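Local coordinates for ECF RNA polymerase sigma factor SigK (Mycobacterium tuberculosis, PDB 4NQW), which probably directs RNA polymerase to specific promoters as an initiation factor that an anti-sigma factor holds inactive until regulated proteolysis releases it, at residues F43-V54 with T72-W80; L28-A36 with A83-L94. All blocks are in the same frame, centred on the assembly; numbering follows the deposited sequence.

Interaction 1 (F43-V54 with T72-W80). With CD (cadmium ion), chain F.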
loop_
_atom_site.group_PDB
_atom_site.type_symbol
_atom_site.label_atom_id
_atom_site.label_comp_id
_atom_site.label_asym_id
_atom_site.label_seq_id
_atom_site.Cartn_x
_atom_site.Cartn_y
_atom_site.Cartn_z
ATOM N N PHE A 43 -2.001 7.468 19.427
ATOM C CA PHE A 43 -2.501 6.295 18.721
ATOM C C PHE A 43 -3.979 6.476 18.381
ATOM O O PHE A 43 -4.418 6.125 17.284
ATOM C CB PHE A 43 -2.294 5.041 19.576
ATOM C CG PHE A 43 -2.669 3.761 18.885
ATOM C CD1 PHE A 43 -3.683 2.955 19.386
ATOM C CD2 PHE A 43 -2.007 3.361 17.732
ATOM C CE1 PHE A 43 -4.028 1.774 18.752
ATOM C CE2 PHE A 43 -2.348 2.182 17.092
ATOM C CZ PHE A 43 -3.362 1.388 17.604
ATOM N N ALA A 44 -4.738 7.031 19.323
ATOM C CA ALA A 44 -6.136 7.389 19.089
ATOM C C ALA A 44 -6.271 8.433 17.982
ATOM O O ALA A 44 -7.173 8.347 17.150
ATOM C CB ALA A 44 -6.773 7.903 20.371
ATOM N N GLU A 45 -5.375 9.417 17.979
ATOM C CA GLU A 45 -5.382 10.467 16.961
ATOM C C GLU A 45 -4.844 9.962 15.619
ATOM O O GLU A 45 -5.374 10.315 14.564
ATOM C CB GLU A 45 -4.583 11.686 17.433
ATOM C CG GLU A 45 -4.619 12.858 16.459
ATOM C CD GLU A 45 -4.552 14.213 17.143
ATOM O OE1 GLU A 45 -5.427 14.502 17.986
ATOM O OE2 GLU A 45 -3.633 14.996 16.823
ATOM N N PHE A 46 -3.795 9.142 15.667
ATOM C CA PHE A 46 -3.252 8.493 14.471
ATOM C C PHE A 46 -4.323 7.638 13.806
ATOM O O PHE A 46 -4.480 7.664 12.585
ATOM C CB PHE A 46 -2.043 7.623 14.830
ATOM C CG PHE A 46 -1.366 6.998 13.641
ATOM C CD1 PHE A 46 -0.399 7.699 12.930
ATOM C CD2 PHE A 46 -1.691 5.712 13.234
ATOM C CE1 PHE A 46 0.229 7.130 11.832
ATOM C CE2 PHE A 46 -1.066 5.138 12.136
ATOM C CZ PHE A 46 -0.104 5.847 11.436
ATOM N N TYR A 47 -5.056 6.885 14.622
ATOM C CA TYR A 47 -6.161 6.066 14.137
ATOM C C TYR A 47 -7.285 6.925 13.552
ATOM O O TYR A 47 -7.728 6.686 12.428
ATOM C CB TYR A 47 -6.710 5.173 15.256
ATOM C CG TYR A 47 -7.990 4.478 14.865
ATOM C CD1 TYR A 47 -7.978 3.432 13.949
ATOM C CD2 TYR A 47 -9.216 4.883 15.384
ATOM C CE1 TYR A 47 -9.148 2.800 13.569
ATOM C CE2 TYR A 47 -10.391 4.255 15.014
ATOM C CZ TYR A 47 -10.351 3.216 14.102
ATOM O OH TYR A 47 -11.509 2.582 13.722
ATOM N N ASP A 48 -7.737 7.921 14.313
ATOM C CA ASP A 48 -8.856 8.781 13.892
ATOM C C ASP A 48 -8.635 9.460 12.538
ATOM O O ASP A 48 -9.579 9.621 11.764
ATOM C CB ASP A 48 -9.149 9.859 14.950
ATOM C CG ASP A 48 -10.073 9.370 16.057
ATOM O OD1 ASP A 48 -10.813 8.384 15.846
ATOM O OD2 ASP A 48 -10.068 9.986 17.146
ATOM N N HIS A 49 -7.396 9.856 12.261
ATOM C CA HIS A 49 -7.077 10.600 11.044
ATOM C C HIS A 49 -6.879 9.694 9.821
ATOM O O HIS A 49 -6.999 10.156 8.683
ATOM C CB HIS A 49 -5.827 11.466 11.267
ATOM C CG HIS A 49 -5.815 12.729 10.464
ATOM N ND1 HIS A 49 -6.772 13.710 10.609
ATOM C CD2 HIS A 49 -4.957 13.178 9.517
ATOM C CE1 HIS A 49 -6.510 14.704 9.780
ATOM N NE2 HIS A 49 -5.413 14.408 9.107
ATOM N N THR A 50 -6.586 8.413 10.056
ATOM C CA THR A 50 -6.282 7.465 8.977
ATOM C C THR A 50 -7.335 6.369 8.741
ATOM O O THR A 50 -7.306 5.701 7.706
ATOM C CB THR A 50 -4.931 6.765 9.233
ATOM O OG1 THR A 50 -4.984 6.039 10.470
ATOM C CG2 THR A 50 -3.796 7.780 9.290
ATOM N N LYS A 51 -8.261 6.195 9.682
ATOM C CA LYS A 51 -9.156 5.026 9.687
ATOM C C LYS A 51 -10.008 4.842 8.426
ATOM O O LYS A 51 -10.185 3.715 7.963
ATOM C CB LYS A 51 -10.059 5.027 10.929
ATOM C CG LYS A 51 -11.015 6.208 11.048
ATOM C CD LYS A 51 -11.736 6.180 12.386
ATOM C CE LYS A 51 -12.377 7.515 12.726
ATOM N NZ LYS A 51 -13.545 7.812 11.857
ATOM N N SER A 52 -10.531 5.937 7.877
ATOM C CA SER A 52 -11.391 5.853 6.693
ATOM C C SER A 52 -10.619 5.398 5.447
ATOM O O SER A 52 -11.168 4.706 4.586
ATOM C CB SER A 52 -12.088 7.192 6.426
ATOM O OG SER A 52 -11.156 8.192 6.054
ATOM N N ARG A 53 -9.351 5.785 5.359
ATOM C CA ARG A 53 -8.504 5.378 4.238
ATOM C C ARG A 53 -8.041 3.924 4.366
ATOM O O ARG A 53 -7.981 3.206 3.366
ATOM C CB ARG A 53 -7.311 6.326 4.088
ATOM C CG ARG A 53 -7.686 7.669 3.475
ATOM C CD ARG A 53 -6.477 8.527 3.128
ATOM N NE ARG A 53 -6.308 9.665 4.034
ATOM C CZ ARG A 53 -5.711 9.619 5.225
ATOM N NH1 ARG A 53 -5.214 8.482 5.698
ATOM N NH2 ARG A 53 -5.617 10.723 5.957
ATOM N N VAL A 54 -7.724 3.481 5.583
ATOM C CA VAL A 54 -7.334 2.083 5.794
ATOM C C VAL A 54 -8.535 1.154 5.611
ATOM O O VAL A 54 -8.473 0.190 4.846
ATOM C CB VAL A 54 -6.718 1.848 7.188
ATOM C CG1 VAL A 54 -6.485 0.360 7.422
ATOM C CG2 VAL A 54 -5.411 2.613 7.323
ATOM N N THR A 72 -8.630 -4.731 9.660
ATOM C CA THR A 72 -8.302 -3.372 10.098
ATOM C C THR A 72 -7.753 -3.357 11.529
ATOM O O THR A 72 -6.818 -2.614 11.823
ATOM C CB THR A 72 -9.517 -2.427 9.972
ATOM O OG1 THR A 72 -9.923 -2.353 8.600
ATOM C CG2 THR A 72 -9.179 -1.022 10.458
ATOM N N GLN A 73 -8.329 -4.181 12.406
ATOM C CA GLN A 73 -7.822 -4.342 13.773
ATOM C C GLN A 73 -6.396 -4.873 13.781
ATOM O O GLN A 73 -5.540 -4.354 14.497
ATOM C CB GLN A 73 -8.690 -5.313 14.573
ATOM C CG GLN A 73 -10.022 -4.756 15.022
ATOM C CD GLN A 73 -10.786 -5.751 15.875
ATOM O OE1 GLN A 73 -11.028 -6.884 15.456
ATOM N NE2 GLN A 73 -11.161 -5.339 17.076
ATOM N N GLU A 74 -6.159 -5.925 13.001
ATOM C CA GLU A 74 -4.828 -6.514 12.883
ATOM C C GLU A 74 -3.817 -5.469 12.426
ATOM O O GLU A 74 -2.692 -5.433 12.919
ATOM C CB GLU A 74 -4.838 -7.692 11.904
ATOM C CG GLU A 74 -5.545 -8.937 12.420
ATOM C CD GLU A 74 -5.637 -10.047 11.382
ATOM O OE1 GLU A 74 -5.074 -9.902 10.274
ATOM O OE2 GLU A 74 -6.280 -11.075 11.679
ATOM N N ILE A 75 -4.234 -4.615 11.491
ATOM C CA ILE A 75 -3.366 -3.576 10.934
ATOM C C ILE A 75 -2.934 -2.586 12.012
ATOM O O ILE A 75 -1.746 -2.317 12.161
ATOM C CB ILE A 75 -4.046 -2.831 9.762
ATOM C CG1 ILE A 75 -4.207 -3.778 8.569
ATOM C CG2 ILE A 75 -3.221 -1.626 9.332
ATOM C CD1 ILE A 75 -5.235 -3.347 7.541
ATOM N N TYR A 76 -3.891 -2.062 12.772
ATOM C CA TYR A 76 -3.578 -1.097 13.832
ATOM C C TYR A 76 -2.907 -1.733 15.053
ATOM O O TYR A 76 -2.214 -1.039 15.803
ATOM C CB TYR A 76 -4.821 -0.295 14.230
ATOM C CG TYR A 76 -5.180 0.735 13.187
ATOM C CD1 TYR A 76 -6.234 0.528 12.302
ATOM C CD2 TYR A 76 -4.440 1.904 13.062
ATOM C CE1 TYR A 76 -6.551 1.466 11.333
ATOM C CE2 TYR A 76 -4.747 2.846 12.097
ATOM C CZ TYR A 76 -5.803 2.624 11.236
ATOM O OH TYR A 76 -6.110 3.564 10.282
ATOM N N LEU A 77 -3.090 -3.038 15.247
ATOM C CA LEU A 77 -2.310 -3.766 16.253
ATOM C C LEU A 77 -0.843 -3.814 15.815
ATOM O O LEU A 77 0.049 -3.605 16.631
ATOM C CB LEU A 77 -2.865 -5.182 16.483
ATOM C CG LEU A 77 -2.389 -6.007 17.695
ATOM C CD1 LEU A 77 -0.955 -6.508 17.546
ATOM C CD2 LEU A 77 -2.547 -5.249 19.007
ATOM N N GLU A 78 -0.596 -4.071 14.529
ATOM C CA GLU A 78 0.776 -4.045 14.003
ATOM C C GLU A 78 1.376 -2.639 14.055
ATOM O O GLU A 78 2.564 -2.489 14.332
ATOM C CB GLU A 78 0.863 -4.595 12.572
ATOM C CG GLU A 78 2.297 -4.633 12.042
ATOM C CD GLU A 78 2.450 -5.298 10.685
ATOM O OE1 GLU A 78 3.576 -5.273 10.145
ATOM O OE2 GLU A 78 1.464 -5.846 10.151
ATOM N N VAL A 79 0.563 -1.618 13.785
ATOM C CA VAL A 79 1.016 -0.230 13.916
ATOM C C VAL A 79 1.572 -0.033 15.320
ATOM O O VAL A 79 2.715 0.380 15.492
ATOM C CB VAL A 79 -0.121 0.793 13.681
ATOM C CG1 VAL A 79 0.336 2.207 14.026
ATOM C CG2 VAL A 79 -0.600 0.749 12.239
ATOM N N TRP A 80 0.751 -0.356 16.314
ATOM C CA TRP A 80 1.124 -0.234 17.722
ATOM C C TRP A 80 2.415 -0.974 18.073
ATOM O O TRP A 80 3.297 -0.417 18.728
ATOM C CB TRP A 80 -0.009 -0.770 18.595
ATOM C CG TRP A 80 0.254 -0.678 20.057
ATOM C CD1 TRP A 80 0.690 -1.674 20.881
ATOM C CD2 TRP A 80 0.089 0.479 20.875
ATOM N NE1 TRP A 80 0.807 -1.207 22.167
ATOM C CE2 TRP A 80 0.442 0.114 22.191
ATOM C CE3 TRP A 80 -0.327 1.792 20.625
ATOM C CZ2 TRP A 80 0.398 1.016 23.251
ATOM C CZ3 TRP A 80 -0.374 2.684 21.675
ATOM C CH2 TRP A 80 -0.018 2.291 22.973
HETATM CD CD CD F . 3.131 -7.001 8.293
HETATM O O HOH W 1 4.661 -9.123 9.134
#
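F43-V54 and T72-W80, pieces of helices 42-62 and 65-82, face each other roughly antiparallel, their axes 11.4 Å apart at closest approach and 139° between their directions. The nearest CA pairs, F43 with W80, Y47 with Y76 and V54 with T72, are 7.0 to 7.6 Å apart, a gap that side chains fill. Y76 makes the largest single contribution, a knob seated among F46, Y47, T50 and V54. With CG anti to its carbonyl carbon (chi1 -74°), its ring crosses to the facing helix, where the hydroxyl donates a 2.7 Å hydrogen bond from OH to T50 OG1. T50 OG1 in turn donates to F46 O, also over 2.7 Å, so the buried phenol ends in a short relay that terminates on a main-chain carbonyl. Y47 meets the same ring edge-on: CD1 lies over the centre of the Y76 face in a T-shaped pair with planes at 83°. V54 closes in on the hydroxyl end with CG2, 3.2 Å from Y76 OH, while its CG1 meets I75 CD1 tip to tip. A second T-shaped pair forms at the other end, where W80 turns its six-membered ring edge, through CE3, to one face of F43. The F43 ring edge reaches Y76 O, and V79 CG1 packs against F46 CE2 at 3.8 Å. Both carboxylate oxygens of E78 bind a cadmium ion. Within sigma-70 domain 2, helix 93-111 covers helices 42-62 and 65-82 through L97, touching T50 and V79; helix 28-34 packs L28 and L32 on F46.

Interaction 2 (L28-A36 with A83-L94)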
loop_
_atom_site.group_PDB
_atom_site.type_symbol
_atom_site.label_atom_id
_atom_site.label_comp_id
_atom_site.label_asym_id
_atom_site.label_seq_id
_atom_site.Cartn_x
_atom_site.Cartn_y
_atom_site.Cartn_z
ATOM N N LEU A 28 1.674 13.760 11.009
ATOM C CA LEU A 28 1.287 12.352 11.088
ATOM C C LEU A 28 2.515 11.486 11.379
ATOM O O LEU A 28 2.415 10.448 12.035
ATOM C CB LEU A 28 0.625 11.919 9.774
ATOM C CG LEU A 28 -0.401 10.787 9.783
ATOM C CD1 LEU A 28 -1.405 10.934 10.916
ATOM C CD2 LEU A 28 -1.119 10.765 8.442
ATOM N N ASP A 29 3.668 11.930 10.884
ATOM C CA ASP A 29 4.950 11.298 11.186
ATOM C C ASP A 29 5.299 11.479 12.661
ATOM O O ASP A 29 5.793 10.553 13.304
ATOM C CB ASP A 29 6.058 11.895 10.312
ATOM C CG ASP A 29 5.796 11.712 8.826
ATOM O OD1 ASP A 29 5.647 10.556 8.382
ATOM O OD2 ASP A 29 5.744 12.727 8.099
ATOM N N ALA A 30 5.035 12.676 13.185
ATOM C CA ALA A 30 5.255 12.977 14.600
ATOM C C ALA A 30 4.305 12.194 15.509
ATOM O O ALA A 30 4.688 11.804 16.612
ATOM C CB ALA A 30 5.115 14.472 14.854
ATOM N N LEU A 31 3.072 11.976 15.051
ATOM C CA LEU A 31 2.110 11.157 15.794
ATOM C C LEU A 31 2.586 9.711 15.887
ATOM O O LEU A 31 2.566 9.118 16.965
ATOM C CB LEU A 31 0.722 11.193 15.145
ATOM C CG LEU A 31 -0.127 12.458 15.298
ATOM C CD1 LEU A 31 -1.405 12.315 14.486
ATOM C CD2 LEU A 31 -0.460 12.751 16.752
ATOM N N LEU A 32 3.018 9.156 14.758
ATOM C CA LEU A 32 3.519 7.780 14.716
ATOM C C LEU A 32 4.810 7.652 15.530
ATOM O O LEU A 32 5.091 6.602 16.106
ATOM C CB LEU A 32 3.765 7.327 13.272
ATOM C CG LEU A 32 3.393 5.879 12.926
ATOM C CD1 LEU A 32 3.891 5.546 11.531
ATOM C CD2 LEU A 32 3.932 4.864 13.924
ATOM N N ARG A 33 5.588 8.729 15.574
ATOM C CA ARG A 33 6.816 8.762 16.367
ATOM C C ARG A 33 6.502 8.682 17.866
ATOM O O ARG A 33 7.309 8.177 18.647
ATOM C CB ARG A 33 7.623 10.031 16.061
ATOM C CG ARG A 33 9.112 9.790 15.870
ATOM C CD ARG A 33 9.850 11.082 15.554
ATOM N NE ARG A 33 9.311 11.760 14.373
ATOM C CZ ARG A 33 9.559 11.414 13.111
ATOM N NH1 ARG A 33 10.345 10.380 12.824
ATOM N NH2 ARG A 33 9.009 12.110 12.121
ATOM N N ARG A 34 5.328 9.177 18.256
ATOM C CA ARG A 34 4.912 9.161 19.657
ATOM C C ARG A 34 4.237 7.856 20.104
ATOM O O ARG A 34 4.118 7.627 21.308
ATOM C CB ARG A 34 4.000 10.356 19.961
ATOM C CG ARG A 34 4.720 11.698 19.948
ATOM C CD ARG A 34 3.895 12.791 20.607
ATOM N NE ARG A 34 3.866 12.651 22.065
ATOM C CZ ARG A 34 4.819 13.072 22.897
ATOM N NH1 ARG A 34 5.915 13.676 22.443
ATOM N NH2 ARG A 34 4.675 12.885 24.205
ATOM N N VAL A 35 3.815 6.997 19.170
ATOM C CA VAL A 35 3.145 5.736 19.557
ATOM C C VAL A 35 4.129 4.617 19.931
ATOM O O VAL A 35 3.709 3.500 20.238
ATOM C CB VAL A 35 2.115 5.225 18.504
ATOM C CG1 VAL A 35 1.290 6.371 17.935
ATOM C CG2 VAL A 35 2.781 4.437 17.386
ATOM N N ALA A 36 5.429 4.907 19.897
ATOM C CA ALA A 36 6.442 3.979 20.402
ATOM C C ALA A 36 7.573 4.746 21.083
ATOM O O ALA A 36 8.621 5.000 20.490
ATOM C CB ALA A 36 6.981 3.106 19.280
ATOM N N ALA A 83 5.644 0.088 15.563
ATOM C CA ALA A 83 5.823 1.527 15.310
ATOM C C ALA A 83 7.263 1.997 15.523
ATOM O O ALA A 83 7.675 3.009 14.957
ATOM C CB ALA A 83 4.884 2.351 16.175
ATOM N N SER A 84 8.014 1.270 16.349
ATOM C CA SER A 84 9.424 1.576 16.585
ATOM C C SER A 84 10.294 1.306 15.352
ATOM O O SER A 84 11.384 1.863 15.231
ATOM C CB SER A 84 9.948 0.775 17.780
ATOM O OG SER A 84 9.789 -0.616 17.568
ATOM N N GLU A 85 9.813 0.453 14.447
ATOM C CA GLU A 85 10.504 0.184 13.182
ATOM C C GLU A 85 10.369 1.336 12.183
ATOM O O GLU A 85 11.144 1.419 11.228
ATOM C CB GLU A 85 9.972 -1.097 12.532
ATOM C CG GLU A 85 10.174 -2.359 13.359
ATOM C CD GLU A 85 9.672 -3.615 12.661
ATOM O OE1 GLU A 85 8.792 -3.511 11.777
ATOM O OE2 GLU A 85 10.156 -4.715 13.003
ATOM N N PHE A 86 9.384 2.208 12.393
ATOM C CA PHE A 86 9.128 3.323 11.480
ATOM C C PHE A 86 10.292 4.313 11.426
ATOM O O PHE A 86 10.801 4.746 12.462
ATOM C CB PHE A 86 7.844 4.063 11.872
ATOM C CG PHE A 86 7.597 5.310 11.073
ATOM C CD1 PHE A 86 7.317 5.235 9.718
ATOM C CD2 PHE A 86 7.646 6.560 11.676
ATOM C CE1 PHE A 86 7.095 6.382 8.974
ATOM C CE2 PHE A 86 7.423 7.712 10.939
ATOM C CZ PHE A 86 7.146 7.623 9.587
ATOM N N ASP A 87 10.697 4.658 10.204
ATOM C CA ASP A 87 11.732 5.656 9.957
ATOM C C ASP A 87 11.207 6.642 8.914
ATOM O O ASP A 87 11.090 6.303 7.737
ATOM C CB ASP A 87 13.012 4.973 9.460
ATOM C CG ASP A 87 14.211 5.919 9.401
ATOM O OD1 ASP A 87 14.061 7.132 9.668
ATOM O OD2 ASP A 87 15.319 5.436 9.083
ATOM N N SER A 88 10.892 7.861 9.348
ATOM C CA SER A 88 10.289 8.865 8.465
ATOM C C SER A 88 11.202 9.261 7.304
ATOM O O SER A 88 10.726 9.735 6.273
ATOM C CB SER A 88 9.891 10.113 9.254
ATOM O OG SER A 88 11.026 10.744 9.814
ATOM N N ALA A 89 12.508 9.063 7.477
ATOM C CA ALA A 89 13.483 9.300 6.410
ATOM C C ALA A 89 13.516 8.175 5.369
ATOM O O ALA A 89 14.310 8.232 4.433
ATOM C CB ALA A 89 14.871 9.501 7.002
ATOM N N LYS A 90 12.690 7.143 5.547
ATOM C CA LYS A 90 12.503 6.110 4.523
ATOM C C LYS A 90 11.178 6.277 3.774
ATOM O O LYS A 90 11.006 5.724 2.687
ATOM C CB LYS A 90 12.578 4.715 5.148
ATOM C CG LYS A 90 13.934 4.388 5.748
ATOM C CD LYS A 90 14.063 2.910 6.083
ATOM C CE LYS A 90 15.354 2.613 6.834
ATOM N NZ LYS A 90 16.577 3.024 6.086
ATOM N N GLY A 91 10.251 7.039 4.354
ATOM C CA GLY A 91 8.932 7.258 3.758
ATOM C C GLY A 91 7.952 7.834 4.764
ATOM O O GLY A 91 8.216 7.835 5.965
ATOM N N SER A 92 6.814 8.320 4.273
ATOM C CA SER A 92 5.808 8.940 5.133
ATOM C C SER A 92 5.127 7.912 6.031
ATOM O O SER A 92 5.079 6.723 5.706
ATOM C CB SER A 92 4.750 9.654 4.290
ATOM O OG SER A 92 4.005 8.725 3.522
ATOM N N ALA A 93 4.603 8.383 7.159
ATOM C CA ALA A 93 3.821 7.542 8.066
ATOM C C ALA A 93 2.606 6.972 7.346
ATOM O O ALA A 93 2.241 5.812 7.546
ATOM C CB ALA A 93 3.381 8.344 9.281
ATOM N N LEU A 94 1.994 7.797 6.501
ATOM C CA LEU A 94 0.811 7.404 5.742
ATOM C C LEU A 94 1.131 6.221 4.825
ATOM O O LEU A 94 0.402 5.230 4.804
ATOM C CB LEU A 94 0.293 8.584 4.903
ATOM C CG LEU A 94 -1.216 8.866 4.839
ATOM C CD1 LEU A 94 -1.609 9.266 3.423
ATOM C CD2 LEU A 94 -2.063 7.691 5.298
#
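L28-A36, helix 28-34 and the residues after it, packs on A83-L94, the connection from helix 65-82 with the start of helix 93-111 in the sigma-70 domain 2 helical bundle, and the CA atoms come nearest at D29 with A93 (5.0 Å) and A36 with S84 (5.4 Å). L32 occupies the middle. Its CD1 stands over the centre of the F86 ring, 3.8 Å from the centroid and 13° off the normal, a CH-pi contact, and also touches A93 CB, while its CD2 rests on A83 CB. V35 CG2 adds to the contact on A83 CB, and the less well ordered A36 extends it toward S84. F86 has CG anti to its backbone N (chi1 174°), which turns one ring face to L32; the opposite face carries S88 N near its rim, and W96 packs against the ring edge-to-face. R33 bends at chi3 and brings NH1 to S88 OG, a 3.1 Å hydrogen bond with the serine oxygen close to the guanidinium plane. L28 CD2 meets L94 CG. S92 is the N-cap of helix 93-111, its OG bonded to A95 N and to an acidic side chain of another protein chain. Next to that cap, D29 OD1 accepts a 2.7 Å hydrogen bond from A93 N, with an N-H...O angle of 148°.

Interaction 1 is nested in the chain inside the loop closed by interaction 2: helices 28-34 and 42-62 follow one another, then helix 65-82, the connection through residues 83-92 and helix 93-111. The two centres lie about 13 Å apart, on the same side of the chain's centre. F46 CE1 packs against L32 CG at 3.6 Å, joining the contacts in one apolar core; at its margins V35 CG1 packs near F43 N and R53 NH1 on L94 CD2. Interaction 2 brings the connection after helix 65-82 back to the first modelled helix. Together they tie helices of domain 2 to each other and to helix 28-34; in sigma-70 factors this domain recognises the -10 element and helps to melt it.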